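Local coordinates for protein ubiquitin-conjugating enzyme E2, putative (Plasmodium falciparum, PDB 2Q0V) that probably acts in the ubiquitin-conjugation pathway as an E2-like protein of the ubiquitin-conjugating enzyme variant type, at residues F93-G106 against N141-Y153. Sequence-based numbering, arbitrary orientation.
Sequences FDTKIEMSCVDNCG and NKRLPQPNEGEVY
The side-chain NE2 of Q146 serves two carbonyls at once: it donates to E98 O (3.2 Å), lying on a lone pair there, and to L144 O of its own segment, which it meets from above the carbonyl plane. OE1 of the same amide accepts from the backbone N of E98 (3.2 Å), so one flat group pairs with both the backbone N-H and the C=O of E98, much as a neighbouring strand would. A bend at chi2 (-59°) turns the amide toward that backbone. At one end, N141 OD1 accepts from S100 N (2.8 Å), while ND2 serves E135 O and a water shared with S100 OG. Segment 141-153 is the tail that follows helix 125-135 in this ubiquitin-conjugating fold, running over the loop after strand 90-93. Nearer the terminus the pairing becomes main chain to main chain, K96 N to E151 O (2.9 Å) and Y153 N to D94 O (3.2 Å), around a single bridge between T95 and V152. The Y153 ring lies sandwiched: K96 CG sits 3.8 Å from its centroid in a CH-pi contact, and the C105-G106 peptide packs on the opposite face. Its OH accepts a weak bond from I97 N, and meets a water at the ring edge.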
ATOM      1  N   PHE A  93      -6.339  -1.662   5.556  1.00 38.87           N
ATOM      2  CA  PHE A  93      -7.242  -2.390   4.710  1.00 38.79           C
ATOM      3  C   PHE A  93      -8.659  -1.914   5.020  1.00 39.76           C
ATOM      4  O   PHE A  93      -9.050  -1.766   6.191  1.00 39.71           O
ATOM      5  CB  PHE A  93      -7.131  -3.887   4.982  1.00 37.97           C
ATOM      6  CG  PHE A  93      -6.008  -4.559   4.267  1.00 36.60           C
ATOM      7  CD1 PHE A  93      -4.739  -4.581   4.815  1.00 34.40           C
ATOM      8  CD2 PHE A  93      -6.226  -5.181   3.031  1.00 35.43           C
ATOM      9  CE1 PHE A  93      -3.701  -5.203   4.155  1.00 35.18           C
ATOM     10  CE2 PHE A  93      -5.189  -5.817   2.361  1.00 35.47           C
ATOM     11  CZ  PHE A  93      -3.927  -5.834   2.921  1.00 36.22           C
ATOM     12  N   ASP A  94      -9.397  -1.649   3.951  1.00 40.14           N
ATOM     13  CA  ASP A  94     -10.822  -1.452   4.001  1.00 40.61           C
ATOM     14  C   ASP A  94     -11.482  -2.850   3.873  1.00 40.63           C
ATOM     15  O   ASP A  94     -12.424  -3.150   4.590  1.00 40.99           O
ATOM     16  CB  ASP A  94     -11.250  -0.500   2.872  1.00 40.70           C
ATOM     17  CG  ASP A  94     -10.501   0.858   2.917  1.00 43.96           C
ATOM     18  OD1 ASP A  94     -10.398   1.496   4.000  1.00 47.02           O
ATOM     19  OD2 ASP A  94     -10.013   1.314   1.854  1.00 46.84           O
ATOM     20  N   THR A  95     -10.950  -3.703   2.986  1.00 40.06           N
ATOM     21  CA  THR A  95     -11.370  -5.095   2.858  1.00 39.33           C
ATOM     22  C   THR A  95     -10.744  -5.921   3.971  1.00 40.22           C
ATOM     23  O   THR A  95      -9.543  -5.760   4.298  1.00 39.78           O
ATOM     24  CB  THR A  95     -10.980  -5.707   1.497  1.00 38.79           C
ATOM     25  OG1 THR A  95     -11.364  -4.827   0.441  1.00 38.69           O
ATOM     26  CG2 THR A  95     -11.675  -7.026   1.271  1.00 37.69           C
ATOM     27  N   LYS A  96     -11.573  -6.792   4.554  1.00 40.59           N
ATOM     28  CA  LYS A  96     -11.185  -7.626   5.670  1.00 41.15           C
ATOM     29  C   LYS A  96     -10.155  -8.643   5.250  1.00 41.05           C
ATOM     30  O   LYS A  96     -10.296  -9.295   4.221  1.00 41.67           O
ATOM     31  CB  LYS A  96     -12.393  -8.333   6.273  1.00 41.46           C
ATOM     32  CG  LYS A  96     -13.219  -7.445   7.190  1.00 46.08           C
ATOM     33  CD  LYS A  96     -13.821  -8.228   8.359  1.00 51.01           C
ATOM     34  CE  LYS A  96     -14.997  -7.462   8.970  1.00 54.26           C
ATOM     35  NZ  LYS A  96     -15.077  -7.593  10.477  1.00 58.31           N
ATOM     36  N   ILE A  97      -9.127  -8.792   6.077  1.00 40.37           N
ATOM     37  CA  ILE A  97      -8.065  -9.723   5.804  1.00 39.89           C
ATOM     38  C   ILE A  97      -7.518 -10.271   7.125  1.00 40.47           C
ATOM     39  O   ILE A  97      -7.604  -9.623   8.177  1.00 40.55           O
ATOM     40  CB  ILE A  97      -6.966  -9.041   4.911  1.00 40.01           C
ATOM     41  CG1 ILE A  97      -6.071 -10.080   4.222  1.00 39.22           C
ATOM     42  CG2 ILE A  97      -6.198  -7.954   5.679  1.00 37.63           C
ATOM     43  CD1 ILE A  97      -5.047  -9.471   3.289  1.00 39.19           C
ATOM     44  N   GLU A  98      -6.995 -11.483   7.081  1.00 41.13           N
ATOM     45  CA  GLU A  98      -6.217 -12.010   8.209  1.00 42.19           C
ATOM     46  C   GLU A  98      -4.801 -12.206   7.736  1.00 41.15           C
ATOM     47  O   GLU A  98      -4.534 -13.048   6.866  1.00 40.74           O
ATOM     48  CB  GLU A  98      -6.807 -13.317   8.759  1.00 42.62           C
ATOM     49  CG  GLU A  98      -8.163 -13.108   9.412  1.00 47.33           C
ATOM     50  CD  GLU A  98      -8.069 -12.623  10.849  1.00 53.65           C
ATOM     51  OE1 GLU A  98      -7.251 -13.190  11.617  1.00 57.08           O
ATOM     52  OE2 GLU A  98      -8.814 -11.685  11.214  1.00 56.17           O
ATOM     53  N   MET A  99      -3.912 -11.375   8.274  1.00 41.10           N
ATOM     54  CA  MET A  99      -2.470 -11.475   8.006  1.00 41.27           C
ATOM     55  C   MET A  99      -1.722 -11.125   9.273  1.00 39.87           C
ATOM     56  O   MET A  99      -2.145 -10.238  10.021  1.00 40.69           O
ATOM     57  CB  MET A  99      -2.041 -10.509   6.904  1.00 40.95           C
ATOM     58  CG  MET A  99      -2.323 -10.968   5.509  1.00 42.56           C
ATOM     59  SD  MET A  99      -1.208 -10.269   4.261  1.00 44.39           S
ATOM     60  CE  MET A  99      -1.452  -8.540   4.517  1.00 40.82           C
ATOM     61  N   SER A 100      -0.590 -11.776   9.510  1.00 38.83           N
ATOM     62  CA  SER A 100       0.193 -11.475  10.719  1.00 37.91           C
ATOM     63  C   SER A 100       0.627  -9.998  10.891  1.00 36.99           C
ATOM     64  O   SER A 100       0.916  -9.575  12.007  1.00 37.68           O
ATOM     65  CB  SER A 100       1.375 -12.436  10.863  1.00 37.83           C
ATOM     66  OG  SER A 100       2.387 -12.137   9.903  1.00 40.33           O
ATOM     67  N   CYS A 101       0.662  -9.215   9.818  1.00 36.02           N
ATOM     68  CA  CYS A 101       1.014  -7.778   9.911  1.00 35.99           C
ATOM     69  C   CYS A 101      -0.202  -6.841   9.796  1.00 35.93           C
ATOM     70  O   CYS A 101      -0.043  -5.640   9.614  1.00 35.47           O
ATOM     71  CB  CYS A 101       2.032  -7.411   8.831  1.00 35.36           C
ATOM     72  SG  CYS A 101       1.359  -7.621   7.176  1.00 38.25           S
ATOM     73  N   VAL A 102      -1.411  -7.401   9.880  1.00 35.92           N
ATOM     74  CA  VAL A 102      -2.645  -6.604   9.916  1.00 36.00           C
ATOM     75  C   VAL A 102      -3.327  -6.737  11.293  1.00 36.36           C
ATOM     76  O   VAL A 102      -3.545  -7.840  11.776  1.00 36.88           O
ATOM     77  CB  VAL A 102      -3.610  -7.004   8.741  1.00 35.74           C
ATOM     78  CG1 VAL A 102      -4.939  -6.307   8.842  1.00 34.04           C
ATOM     79  CG2 VAL A 102      -2.962  -6.721   7.403  1.00 33.59           C
ATOM     80  N   ASP A 103      -3.675  -5.618  11.922  1.00 36.99           N
ATOM     81  CA  ASP A 103      -4.366  -5.680  13.223  1.00 37.56           C
ATOM     82  C   ASP A 103      -5.878  -5.993  13.110  1.00 38.30           C
ATOM     83  O   ASP A 103      -6.408  -6.218  11.999  1.00 38.41           O
ATOM     84  CB  ASP A 103      -4.064  -4.445  14.104  1.00 36.63           C
ATOM     85  CG  ASP A 103      -4.778  -3.175  13.651  1.00 36.90           C
ATOM     86  OD1 ASP A 103      -5.786  -3.248  12.920  1.00 38.59           O
ATOM     87  OD2 ASP A 103      -4.328  -2.079  14.052  1.00 33.76           O
ATOM     88  N   ASN A 104      -6.558  -6.024  14.255  1.00 39.07           N
ATOM     89  CA  ASN A 104      -8.004  -6.330  14.293  1.00 40.50           C
ATOM     90  C   ASN A 104      -8.907  -5.357  13.542  1.00 40.95           C
ATOM     91  O   ASN A 104     -10.009  -5.728  13.179  1.00 41.90           O
ATOM     92  CB  ASN A 104      -8.501  -6.513  15.723  1.00 40.05           C
ATOM     93  CG  ASN A 104      -7.960  -7.774  16.347  1.00 41.33           C
ATOM     94  OD1 ASN A 104      -7.452  -8.648  15.641  1.00 41.38           O
ATOM     95  ND2 ASN A 104      -8.065  -7.886  17.670  1.00 41.69           N
ATOM     96  N   CYS A 105      -8.435  -4.134  13.313  1.00 41.18           N
ATOM     97  CA  CYS A 105      -9.179  -3.132  12.536  1.00 42.23           C
ATOM     98  C   CYS A 105      -8.689  -2.969  11.097  1.00 41.73           C
ATOM     99  O   CYS A 105      -9.165  -2.095  10.364  1.00 41.86           O
ATOM    100  CB  CYS A 105      -9.149  -1.771  13.233  1.00 41.84           C
ATOM    101  SG  CYS A 105      -9.988  -1.810  14.811  1.00 47.72           S
ATOM    102  N   GLY A 106      -7.737  -3.800  10.694  1.00 41.68           N
ATOM    103  CA  GLY A 106      -7.261  -3.784   9.315  1.00 41.43           C
ATOM    104  C   GLY A 106      -6.091  -2.852   9.112  1.00 41.55           C
ATOM    105  O   GLY A 106      -5.703  -2.577   7.975  1.00 41.57           O
ATOM    106  N   ASN A 141       0.981 -16.862   6.779  1.00 44.94           N
ATOM    107  CA  ASN A 141      -0.226 -16.244   6.191  1.00 44.30           C
ATOM    108  C   ASN A 141      -0.982 -17.090   5.168  1.00 44.52           C
ATOM    109  O   ASN A 141      -2.203 -17.059   5.144  1.00 43.93           O
ATOM    110  CB  ASN A 141       0.071 -14.872   5.543  1.00 43.31           C
ATOM    111  CG  ASN A 141       0.573 -13.830   6.516  1.00 42.50           C
ATOM    112  OD1 ASN A 141       0.096 -13.688   7.639  1.00 43.43           O
ATOM    113  ND2 ASN A 141       1.522 -13.049   6.059  1.00 42.97           N
ATOM    114  N   LYS A 142      -0.266 -17.805   4.301  1.00 45.74           N
ATOM    115  CA  LYS A 142      -0.880 -18.421   3.106  1.00 47.34           C
ATOM    116  C   LYS A 142      -1.934 -19.523   3.326  1.00 48.37           C
ATOM    117  O   LYS A 142      -2.667 -19.852   2.395  1.00 48.49           O
ATOM    118  CB  LYS A 142       0.192 -18.959   2.173  1.00 47.75           C
ATOM    119  CG  LYS A 142       0.800 -20.274   2.630  1.00 48.71           C
ATOM    120  CD  LYS A 142       2.127 -20.409   1.987  1.00 51.16           C
ATOM    121  CE  LYS A 142       2.413 -21.804   1.607  1.00 54.04           C
ATOM    122  NZ  LYS A 142       3.876 -21.850   1.339  1.00 58.25           N
ATOM    123  N   ARG A 143      -1.981 -20.087   4.534  1.00 49.69           N
ATOM    124  CA  ARG A 143      -2.960 -21.102   4.915  1.00 51.59           C
ATOM    125  C   ARG A 143      -3.876 -20.584   6.010  1.00 51.46           C
ATOM    126  O   ARG A 143      -4.637 -21.347   6.592  1.00 52.22           O
ATOM    127  CB  ARG A 143      -2.261 -22.381   5.407  1.00 51.35           C
ATOM    128  CG  ARG A 143      -1.728 -23.268   4.283  1.00 53.47           C
ATOM    129  CD  ARG A 143      -0.974 -24.492   4.825  1.00 54.63           C
ATOM    130  NE  ARG A 143       0.202 -24.096   5.612  1.00 62.04           N
ATOM    131  CZ  ARG A 143       1.459 -24.079   5.155  1.00 63.80           C
ATOM    132  NH1 ARG A 143       2.440 -23.685   5.968  1.00 65.09           N
ATOM    133  NH2 ARG A 143       1.742 -24.453   3.900  1.00 62.00           N
ATOM    134  N   LEU A 144      -3.812 -19.288   6.285  1.00 51.63           N
ATOM    135  CA  LEU A 144      -4.614 -18.681   7.342  1.00 52.35           C
ATOM    136  C   LEU A 144      -6.099 -18.594   6.929  1.00 52.57           C
ATOM    137  O   LEU A 144      -6.407 -18.130   5.825  1.00 53.29           O
ATOM    138  CB  LEU A 144      -4.063 -17.293   7.656  1.00 52.15           C
ATOM    139  CG  LEU A 144      -3.615 -16.939   9.070  1.00 53.59           C
ATOM    140  CD1 LEU A 144      -2.917 -15.575   9.003  1.00 54.98           C
ATOM    141  CD2 LEU A 144      -4.767 -16.908  10.073  1.00 54.69           C
ATOM    142  N   PRO A 145      -7.018 -19.080   7.787  1.00 52.66           N
ATOM    143  CA  PRO A 145      -8.467 -18.938   7.498  1.00 52.45           C
ATOM    144  C   PRO A 145      -8.949 -17.472   7.394  1.00 51.95           C
ATOM    145  O   PRO A 145      -8.727 -16.673   8.308  1.00 51.56           O
ATOM    146  CB  PRO A 145      -9.140 -19.665   8.681  1.00 52.49           C
ATOM    147  CG  PRO A 145      -8.056 -20.601   9.223  1.00 52.68           C
ATOM    148  CD  PRO A 145      -6.776 -19.834   9.040  1.00 52.65           C
ATOM    149  N   GLN A 146      -9.631 -17.159   6.293  1.00 51.56           N
ATOM    150  CA  GLN A 146      -9.992 -15.790   5.924  1.00 51.31           C
ATOM    151  C   GLN A 146     -11.451 -15.412   6.211  1.00 52.34           C
ATOM    152  O   GLN A 146     -12.332 -16.277   6.186  1.00 52.12           O
ATOM    153  CB  GLN A 146      -9.726 -15.581   4.431  1.00 50.64           C
ATOM    154  CG  GLN A 146      -8.262 -15.697   4.018  1.00 49.05           C
ATOM    155  CD  GLN A 146      -7.389 -14.693   4.731  1.00 47.38           C
ATOM    156  OE1 GLN A 146      -7.697 -13.496   4.754  1.00 45.73           O
ATOM    157  NE2 GLN A 146      -6.318 -15.176   5.353  1.00 46.90           N
ATOM    158  N   PRO A 147     -11.721 -14.102   6.443  1.00 53.08           N
ATOM    159  CA  PRO A 147     -13.116 -13.626   6.463  1.00 53.56           C
ATOM    160  C   PRO A 147     -13.829 -13.946   5.134  1.00 54.46           C
ATOM    161  O   PRO A 147     -13.168 -14.344   4.164  1.00 54.30           O
ATOM    162  CB  PRO A 147     -12.968 -12.108   6.635  1.00 53.31           C
ATOM    163  CG  PRO A 147     -11.602 -11.910   7.203  1.00 53.34           C
ATOM    164  CD  PRO A 147     -10.757 -13.011   6.687  1.00 52.58           C
ATOM    165  N   ASN A 148     -15.153 -13.795   5.081  1.00 55.51           N
ATOM    166  CA  ASN A 148     -15.868 -13.968   3.806  1.00 56.87           C
ATOM    167  C   ASN A 148     -15.422 -12.921   2.793  1.00 56.97           C
ATOM    168  O   ASN A 148     -15.094 -11.790   3.169  1.00 56.67           O
ATOM    169  CB  ASN A 148     -17.391 -13.919   3.990  1.00 57.41           C
ATOM    170  CG  ASN A 148     -17.933 -15.117   4.768  1.00 59.71           C
ATOM    171  OD1 ASN A 148     -17.551 -16.272   4.527  1.00 61.48           O
ATOM    172  ND2 ASN A 148     -18.831 -14.842   5.711  1.00 62.27           N
ATOM    173  N   GLU A 149     -15.414 -13.307   1.520  1.00 57.20           N
ATOM    174  CA  GLU A 149     -14.944 -12.433   0.445  1.00 57.95           C
ATOM    175  C   GLU A 149     -15.783 -11.163   0.311  1.00 57.94           C
ATOM    176  O   GLU A 149     -17.007 -11.210   0.360  1.00 58.12           O
ATOM    177  CB  GLU A 149     -14.858 -13.185  -0.900  1.00 57.57           C
ATOM    178  CG  GLU A 149     -14.738 -12.269  -2.122  1.00 57.85           C
ATOM    179  CD  GLU A 149     -14.206 -12.972  -3.361  1.00 59.43           C
ATOM    180  OE1 GLU A 149     -14.332 -14.213  -3.447  1.00 61.32           O
ATOM    181  OE2 GLU A 149     -13.654 -12.278  -4.258  1.00 61.28           O
ATOM    182  N   GLY A 150     -15.102 -10.030   0.155  1.00 58.17           N
ATOM    183  CA  GLY A 150     -15.754  -8.735  -0.035  1.00 58.03           C
ATOM    184  C   GLY A 150     -16.238  -8.053   1.233  1.00 57.69           C
ATOM    185  O   GLY A 150     -16.604  -6.870   1.193  1.00 58.10           O
ATOM    186  N   GLU A 151     -16.256  -8.797   2.338  1.00 56.96           N
ATOM    187  CA  GLU A 151     -16.494  -8.247   3.676  1.00 56.64           C
ATOM    188  C   GLU A 151     -15.545  -7.095   4.026  1.00 56.07           C
ATOM    189  O   GLU A 151     -14.346  -7.183   3.789  1.00 55.86           O
ATOM    190  CB  GLU A 151     -16.336  -9.364   4.700  1.00 57.02           C
ATOM    191  CG  GLU A 151     -16.795  -9.030   6.096  1.00 57.81           C
ATOM    192  CD  GLU A 151     -17.532 -10.191   6.715  1.00 59.79           C
ATOM    193  OE1 GLU A 151     -18.750 -10.281   6.458  1.00 59.87           O
ATOM    194  OE2 GLU A 151     -16.898 -11.022   7.424  1.00 59.64           O
ATOM    195  N   VAL A 152     -16.097  -6.015   4.578  1.00 55.89           N
ATOM    196  CA  VAL A 152     -15.321  -4.835   4.966  1.00 55.40           C
ATOM    197  C   VAL A 152     -15.341  -4.618   6.481  1.00 55.38           C
ATOM    198  O   VAL A 152     -16.118  -5.268   7.194  1.00 55.19           O
ATOM    199  CB  VAL A 152     -15.804  -3.531   4.246  1.00 55.71           C
ATOM    200  CG1 VAL A 152     -15.870  -3.709   2.716  1.00 56.01           C
ATOM    201  CG2 VAL A 152     -17.138  -3.010   4.826  1.00 56.01           C
ATOM    202  N   TYR A 153     -14.473  -3.723   6.962  1.00 55.13           N
ATOM    203  CA  TYR A 153     -14.491  -3.258   8.354  1.00 55.09           C
ATOM    204  C   TYR A 153     -15.521  -2.130   8.498  1.00 55.75           C
ATOM    205  O   TYR A 153     -16.003  -1.841   9.599  1.00 56.63           O
ATOM    206  CB  TYR A 153     -13.104  -2.749   8.794  1.00 54.15           C
ATOM    207  CG  TYR A 153     -12.002  -3.791   8.753  1.00 52.91           C
ATOM    208  CD1 TYR A 153     -11.156  -3.893   7.647  1.00 51.16           C
ATOM    209  CD2 TYR A 153     -11.802  -4.673   9.823  1.00 51.46           C
ATOM    210  CE1 TYR A 153     -10.150  -4.853   7.597  1.00 50.63           C
ATOM    211  CE2 TYR A 153     -10.798  -5.636   9.784  1.00 51.12           C
ATOM    212  CZ  TYR A 153      -9.972  -5.717   8.668  1.00 51.40           C
ATOM    213  OH  TYR A 153      -8.976  -6.656   8.622  1.00 51.58           O
TER
HETATM  214  O   HOH W   1     -12.346 -10.608   1.969  1.00 50.55           O
HETATM  215  O   HOH W   2      -7.589  -8.294  10.472  1.00 40.84           O
HETATM  216  O   HOH W   3       2.537 -10.987   7.466  1.00 42.61           O